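PDB 3R44: fatty acyl CoA synthetase FADD13 (FATTY-ACYL-CoA SYNTHETASE) from Mycobacterium tuberculosis, which belongs to the ANL superfamily of AMP-binding enzymes, with a large AMP-binding domain followed by a smaller C-terminal domain. Local coordinates for residues A[269-278]-A[296-307]. Residues are numbered along the deposited sequence; the frame is centred on the assembly and turned at random. Where two conformers were deposited one is given.
Sequences LNFMRQVPEF and MPEALIKIYAAK
The carbonyl O of Leu-269 takes the hydroxyl of Tyr-304, OH to O 2.6 Å, on a lone pair in the carbonyl plane. The same oxygen accepts a weak helical bond from the backbone N of Arg-273, so two donors share it. The Tyr-304 ring pushes in as a knob among Leu-269, Met-272, Arg-273 and Phe-278. One of its faces receives the edge of Phe-278 in a T-shaped stack, CE1 of Phe-278 to CE2 of Tyr-304 3.8 Å, the planes at 72°. Phe-278 extends to this spot with CG anti to its backbone N (chi1 -177°); its CE2 edge meets Ile-303 CG1. The two helices, crossing at 52°, flank strand 288-291 of the AMP-binding domain's mixed sheet in the chain; helix 266-274 packs on it through Leu-269 and Met-272, both on Phe-289, and Met-296, just ahead of helix 298-306, reaches Thr-291, as Leu-269 does. Next to the tyrosine, Leu-300 lays CD1 against the backbone of Asn-270, 3.8 Å from its N, and CD2 against Arg-273 CB. Lys-307 runs the opposite way past Phe-278, CD to CE1 3.6 Å, then bends at its last torsion to give NZ to Phe-278 O at 3.1 Å, tilted from the carbonyl plane. Trp-251 of helix 247-256 offers this ammonium a cation-pi contact and also touches Phe-278.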
ATOM      1  N   LEU A 269     -10.795  -6.372  -9.758  1.00 16.68           N
ATOM      2  CA  LEU A 269     -10.999  -7.649 -10.340  1.00 17.44           C
ATOM      3  C   LEU A 269     -12.493  -7.988 -10.449  1.00 16.56           C
ATOM      4  O   LEU A 269     -12.902  -8.663 -11.383  1.00 15.88           O
ATOM      5  CB  LEU A 269     -10.318  -8.731  -9.530  1.00 16.93           C
ATOM      6  CG  LEU A 269      -8.766  -8.663  -9.582  1.00 21.76           C
ATOM      7  CD1 LEU A 269      -8.247  -9.976  -9.153  1.00 25.00           C
ATOM      8  CD2 LEU A 269      -8.257  -8.322 -11.000  1.00 26.31           C
ATOM      9  N   ASN A 270     -13.281  -7.531  -9.484  1.00 15.98           N
ATOM     10  CA  ASN A 270     -14.708  -7.681  -9.566  1.00 16.76           C
ATOM     11  C   ASN A 270     -15.287  -6.890 -10.739  1.00 17.21           C
ATOM     12  O   ASN A 270     -16.084  -7.434 -11.550  1.00 18.54           O
ATOM     13  CB  ASN A 270     -15.332  -7.226  -8.258  1.00 16.73           C
ATOM     14  CG  ASN A 270     -16.766  -7.597  -8.164  1.00 19.72           C
ATOM     15  OD1 ASN A 270     -17.624  -6.754  -7.793  1.00 19.69           O
ATOM     16  ND2 ASN A 270     -17.080  -8.849  -8.521  1.00 17.23           N
ATOM     17  N   PHE A 271     -14.904  -5.622 -10.899  1.00 17.35           N
ATOM     18  CA  PHE A 271     -15.428  -4.892 -12.048  1.00 18.06           C
ATOM     19  C   PHE A 271     -15.030  -5.492 -13.372  1.00 16.88           C
ATOM     20  O   PHE A 271     -15.847  -5.535 -14.306  1.00 18.86           O
ATOM     21  CB  PHE A 271     -15.048  -3.416 -11.976  1.00 19.37           C
ATOM     22  CG  PHE A 271     -15.640  -2.725 -10.786  1.00 21.71           C
ATOM     23  CD1 PHE A 271     -16.979  -2.929 -10.455  1.00 25.31           C
ATOM     24  CD2 PHE A 271     -14.886  -1.845 -10.018  1.00 26.39           C
ATOM     25  CE1 PHE A 271     -17.553  -2.265  -9.366  1.00 28.97           C
ATOM     26  CE2 PHE A 271     -15.467  -1.202  -8.912  1.00 24.76           C
ATOM     27  CZ  PHE A 271     -16.763  -1.407  -8.599  1.00 24.99           C
ATOM     28  N   MET A 272     -13.808  -6.006 -13.439  1.00 15.45           N
ATOM     29  CA  MET A 272     -13.232  -6.555 -14.655  1.00 14.86           C
ATOM     30  C   MET A 272     -13.971  -7.831 -15.083  1.00 16.80           C
ATOM     31  O   MET A 272     -13.990  -8.194 -16.280  1.00 15.98           O
ATOM     32  CB  MET A 272     -11.734  -6.812 -14.471  1.00 14.07           C
ATOM     33  CG  MET A 272     -10.977  -5.505 -14.563  1.00 16.50           C
ATOM     34  SD  MET A 272      -9.239  -5.731 -14.285  1.00 19.82           S
ATOM     35  CE  MET A 272      -8.650  -6.829 -15.497  1.00 17.41           C
ATOM     36  N   ARG A 273     -14.599  -8.480 -14.110  1.00 16.74           N
ATOM     37  CA  ARG A 273     -15.391  -9.675 -14.367  0.50 18.56           C
ATOM     38  C   ARG A 273     -16.758  -9.313 -14.954  1.00 20.02           C
ATOM     39  O   ARG A 273     -17.399 -10.146 -15.606  1.00 20.90           O
ATOM     40  CB  ARG A 273     -15.531 -10.478 -13.073  0.50 19.31           C
ATOM     41  CG  ARG A 273     -16.198 -11.794 -13.240  0.50 19.26           C
ATOM     42  CD  ARG A 273     -17.486 -11.850 -12.490  0.50 20.20           C
ATOM     43  NE  ARG A 273     -18.190 -13.117 -12.680  0.50 17.73           N
ATOM     44  CZ  ARG A 273     -18.680 -13.552 -13.830  0.50 18.11           C
ATOM     45  NH1 ARG A 273     -18.513 -12.859 -14.945  0.50 18.30           N
ATOM     46  NH2 ARG A 273     -19.311 -14.719 -13.859  0.50 21.70           N
ATOM     47  N   GLN A 274     -17.217  -8.082 -14.727  1.00 18.58           N
ATOM     48  CA  GLN A 274     -18.561  -7.696 -15.180  1.00 21.26           C
ATOM     49  C   GLN A 274     -18.640  -7.101 -16.587  1.00 22.05           C
ATOM     50  O   GLN A 274     -19.732  -7.135 -17.215  1.00 26.18           O
ATOM     51  CB  GLN A 274     -19.227  -6.757 -14.176  1.00 20.44           C
ATOM     52  CG  GLN A 274     -18.988  -7.095 -12.730  1.00 20.57           C
ATOM     53  CD  GLN A 274     -19.506  -8.468 -12.378  1.00 23.87           C
ATOM     54  OE1 GLN A 274     -20.376  -9.029 -13.079  1.00 25.09           O
ATOM     55  NE2 GLN A 274     -19.017  -9.007 -11.287  1.00 29.46           N
ATOM     56  N   VAL A 275     -17.525  -6.612 -17.110  1.00 20.30           N
ATOM     57  CA  VAL A 275     -17.524  -5.954 -18.443  1.00 19.39           C
ATOM     58  C   VAL A 275     -17.607  -6.993 -19.577  1.00 20.60           C
ATOM     59  O   VAL A 275     -17.160  -8.144 -19.377  1.00 19.16           O
ATOM     60  CB  VAL A 275     -16.339  -5.040 -18.577  1.00 17.34           C
ATOM     61  CG1 VAL A 275     -16.497  -3.943 -17.510  1.00 18.82           C
ATOM     62  CG2 VAL A 275     -15.024  -5.773 -18.394  1.00 16.04           C
ATOM     63  N   PRO A 276     -18.183  -6.608 -20.734  1.00 22.17           N
ATOM     64  CA  PRO A 276     -18.402  -7.506 -21.889  1.00 23.41           C
ATOM     65  C   PRO A 276     -17.094  -8.162 -22.310  1.00 22.99           C
ATOM     66  O   PRO A 276     -17.088  -9.322 -22.749  1.00 23.36           O
ATOM     67  CB  PRO A 276     -18.863  -6.537 -22.985  1.00 24.83           C
ATOM     68  CG  PRO A 276     -19.651  -5.523 -22.249  1.00 24.40           C
ATOM     69  CD  PRO A 276     -18.880  -5.325 -20.937  1.00 22.09           C
ATOM     70  N   GLU A 277     -15.984  -7.435 -22.149  1.00 20.78           N
ATOM     71  CA  GLU A 277     -14.696  -7.985 -22.547  1.00 21.04           C
ATOM     72  C   GLU A 277     -14.251  -9.247 -21.790  1.00 20.95           C
ATOM     73  O   GLU A 277     -13.412  -9.978 -22.310  1.00 23.10           O
ATOM     74  CB  GLU A 277     -13.593  -6.931 -22.532  1.00 21.25           C
ATOM     75  CG  GLU A 277     -13.796  -5.835 -23.584  1.00 23.64           C
ATOM     76  CD  GLU A 277     -14.903  -4.791 -23.211  1.00 30.20           C
ATOM     77  OE1 GLU A 277     -15.407  -4.693 -22.018  1.00 25.50           O
ATOM     78  OE2 GLU A 277     -15.308  -4.070 -24.167  1.00 37.42           O
ATOM     79  N   PHE A 278     -14.735  -9.461 -20.572  1.00 24.50           N
ATOM     80  CA  PHE A 278     -14.337 -10.637 -19.778  1.00 24.27           C
ATOM     81  C   PHE A 278     -14.733 -11.941 -20.466  1.00 27.42           C
ATOM     82  O   PHE A 278     -13.938 -12.878 -20.526  1.00 28.53           O
ATOM     83  CB  PHE A 278     -14.996 -10.584 -18.417  1.00 23.23           C
ATOM     84  CG  PHE A 278     -14.602 -11.706 -17.502  1.00 24.12           C
ATOM     85  CD1 PHE A 278     -13.393 -11.716 -16.900  1.00 24.73           C
ATOM     86  CD2 PHE A 278     -15.460 -12.757 -17.256  1.00 27.51           C
ATOM     87  CE1 PHE A 278     -13.045 -12.750 -16.020  1.00 25.29           C
ATOM     88  CE2 PHE A 278     -15.106 -13.802 -16.425  1.00 29.06           C
ATOM     89  CZ  PHE A 278     -13.915 -13.819 -15.827  1.00 28.71           C
ATOM     90  N   MET A 296      -9.719 -12.035  -1.461  1.00 28.39           N
ATOM     91  CA  MET A 296     -10.583 -12.180  -2.604  1.00 26.92           C
ATOM     92  C   MET A 296     -11.674 -13.187  -2.271  1.00 26.74           C
ATOM     93  O   MET A 296     -11.382 -14.205  -1.657  1.00 27.00           O
ATOM     94  CB  MET A 296      -9.749 -12.761  -3.730  1.00 25.69           C
ATOM     95  CG  MET A 296      -8.876 -11.800  -4.405  1.00 26.20           C
ATOM     96  SD  MET A 296      -9.915 -10.766  -5.398  1.00 29.53           S
ATOM     97  CE  MET A 296     -10.197 -11.906  -6.756  1.00 30.78           C
ATOM     98  N   PRO A 297     -12.920 -12.935  -2.704  1.00 25.90           N
ATOM     99  CA  PRO A 297     -13.979 -13.924  -2.508  1.00 25.56           C
ATOM    100  C   PRO A 297     -13.730 -15.154  -3.369  1.00 24.57           C
ATOM    101  O   PRO A 297     -13.289 -14.999  -4.527  1.00 22.78           O
ATOM    102  CB  PRO A 297     -15.247 -13.215  -2.975  1.00 26.18           C
ATOM    103  CG  PRO A 297     -14.877 -11.886  -3.414  1.00 27.52           C
ATOM    104  CD  PRO A 297     -13.427 -11.659  -3.235  1.00 25.82           C
ATOM    105  N   GLU A 298     -13.994 -16.347  -2.807  1.00 24.68           N
ATOM    106  CA  GLU A 298     -13.791 -17.618  -3.515  1.00 24.27           C
ATOM    107  C   GLU A 298     -14.447 -17.627  -4.893  1.00 24.38           C
ATOM    108  O   GLU A 298     -13.829 -18.059  -5.866  1.00 22.84           O
ATOM    109  CB  GLU A 298     -14.251 -18.856  -2.681  1.00 27.41           C
ATOM    110  N   ALA A 299     -15.669 -17.104  -5.000  1.00 25.41           N
ATOM    111  CA  ALA A 299     -16.378 -17.120  -6.275  1.00 25.83           C
ATOM    112  C   ALA A 299     -15.566 -16.372  -7.351  1.00 23.52           C
ATOM    113  O   ALA A 299     -15.510 -16.760  -8.531  1.00 21.96           O
ATOM    114  CB  ALA A 299     -17.772 -16.522  -6.110  1.00 27.10           C
ATOM    115  N   LEU A 300     -14.917 -15.292  -6.951  1.00 22.99           N
ATOM    116  CA  LEU A 300     -14.136 -14.537  -7.925  1.00 21.97           C
ATOM    117  C   LEU A 300     -12.882 -15.265  -8.290  1.00 21.19           C
ATOM    118  O   LEU A 300     -12.502 -15.261  -9.436  1.00 22.02           O
ATOM    119  CB  LEU A 300     -13.761 -13.151  -7.397  1.00 22.02           C
ATOM    120  CG  LEU A 300     -14.516 -11.965  -7.885  1.00 24.44           C
ATOM    121  CD1 LEU A 300     -13.700 -10.703  -7.393  1.00 24.96           C
ATOM    122  CD2 LEU A 300     -14.811 -11.989  -9.416  1.00 22.63           C
ATOM    123  N   ILE A 301     -12.237 -15.918  -7.319  1.00 20.54           N
ATOM    124  CA  ILE A 301     -11.028 -16.677  -7.596  1.00 19.93           C
ATOM    125  C   ILE A 301     -11.366 -17.754  -8.630  1.00 21.25           C
ATOM    126  O   ILE A 301     -10.651 -17.961  -9.623  1.00 20.33           O
ATOM    127  CB  ILE A 301     -10.442 -17.249  -6.305  1.00 19.88           C
ATOM    128  CG1 ILE A 301     -10.015 -16.143  -5.355  1.00 21.43           C
ATOM    129  CG2 ILE A 301      -9.281 -18.270  -6.558  1.00 20.59           C
ATOM    130  CD1 ILE A 301      -9.731 -16.692  -3.984  1.00 24.90           C
ATOM    131  N   LYS A 302     -12.483 -18.426  -8.405  1.00 21.69           N
ATOM    132  CA  LYS A 302     -12.872 -19.519  -9.276  1.00 23.96           C
ATOM    133  C   LYS A 302     -13.200 -19.122 -10.699  1.00 22.92           C
ATOM    134  O   LYS A 302     -12.892 -19.860 -11.635  1.00 24.20           O
ATOM    135  CB  LYS A 302     -14.039 -20.296  -8.665  1.00 25.47           C
ATOM    136  CG  LYS A 302     -13.647 -21.072  -7.384  1.00 29.46           C
ATOM    137  CD  LYS A 302     -14.904 -21.787  -6.819  1.00 34.36           C
ATOM    138  CE  LYS A 302     -14.639 -23.201  -6.449  1.00 40.12           C
ATOM    139  NZ  LYS A 302     -15.907 -23.866  -6.061  1.00 45.62           N
ATOM    140  N   ILE A 303     -13.835 -17.982 -10.895  1.00 22.21           N
ATOM    141  CA  ILE A 303     -14.203 -17.599 -12.242  1.00 23.57           C
ATOM    142  C   ILE A 303     -12.963 -17.175 -13.039  1.00 21.52           C
ATOM    143  O   ILE A 303     -12.824 -17.536 -14.211  1.00 20.56           O
ATOM    144  CB  ILE A 303     -15.326 -16.567 -12.259  1.00 24.48           C
ATOM    145  CG1 ILE A 303     -15.841 -16.405 -13.691  1.00 29.16           C
ATOM    146  CG2 ILE A 303     -14.892 -15.293 -11.657  1.00 22.34           C
ATOM    147  CD1 ILE A 303     -16.595 -17.549 -14.162  1.00 33.83           C
ATOM    148  N   TYR A 304     -12.018 -16.509 -12.369  1.00 19.03           N
ATOM    149  CA  TYR A 304     -10.754 -16.226 -12.979  1.00 18.09           C
ATOM    150  C   TYR A 304      -9.989 -17.497 -13.275  1.00 18.87           C
ATOM    151  O   TYR A 304      -9.452 -17.653 -14.392  1.00 21.44           O
ATOM    152  CB  TYR A 304      -9.923 -15.199 -12.145  1.00 16.81           C
ATOM    153  CG  TYR A 304     -10.327 -13.750 -12.442  1.00 17.14           C
ATOM    154  CD1 TYR A 304     -11.211 -13.077 -11.638  1.00 16.65           C
ATOM    155  CD2 TYR A 304      -9.805 -13.054 -13.525  1.00 22.33           C
ATOM    156  CE1 TYR A 304     -11.598 -11.785 -11.911  1.00 19.77           C
ATOM    157  CE2 TYR A 304     -10.179 -11.741 -13.805  1.00 22.20           C
ATOM    158  CZ  TYR A 304     -11.086 -11.108 -12.986  1.00 18.94           C
ATOM    159  OH  TYR A 304     -11.451  -9.823 -13.271  1.00 19.86           O
ATOM    160  N   ALA A 305     -10.012 -18.464 -12.354  1.00 20.65           N
ATOM    161  CA  ALA A 305      -9.361 -19.744 -12.616  1.00 21.81           C
ATOM    162  C   ALA A 305      -9.947 -20.484 -13.840  1.00 24.58           C
ATOM    163  O   ALA A 305      -9.227 -21.151 -14.556  1.00 24.59           O
ATOM    164  CB  ALA A 305      -9.377 -20.609 -11.387  1.00 22.88           C
ATOM    165  N   ALA A 306     -11.248 -20.382 -14.067  1.00 25.97           N
ATOM    166  CA  ALA A 306     -11.857 -20.924 -15.302  1.00 28.58           C
ATOM    167  C   ALA A 306     -11.362 -20.259 -16.605  1.00 28.97           C
ATOM    168  O   ALA A 306     -11.480 -20.875 -17.698  1.00 31.32           O
ATOM    169  CB  ALA A 306     -13.375 -20.810 -15.230  1.00 29.74           C
ATOM    170  N   LYS A 307     -10.887 -19.023 -16.498  1.00 26.53           N
ATOM    171  CA  LYS A 307     -10.284 -18.251 -17.602  1.00 26.77           C
ATOM    172  C   LYS A 307      -8.756 -18.469 -17.623  1.00 26.50           C
ATOM    173  O   LYS A 307      -8.044 -17.774 -18.348  1.00 26.30           O
ATOM    174  CB  LYS A 307     -10.634 -16.762 -17.484  1.00 26.10           C
ATOM    175  CG  LYS A 307     -10.432 -15.852 -18.732  1.00 28.77           C
ATOM    176  CD  LYS A 307     -11.030 -14.381 -18.525  1.00 32.63           C
ATOM    177  CE  LYS A 307     -10.379 -13.258 -19.427  1.00 34.03           C
ATOM    178  NZ  LYS A 307     -10.861 -13.364 -20.874  1.00 37.24           N
TER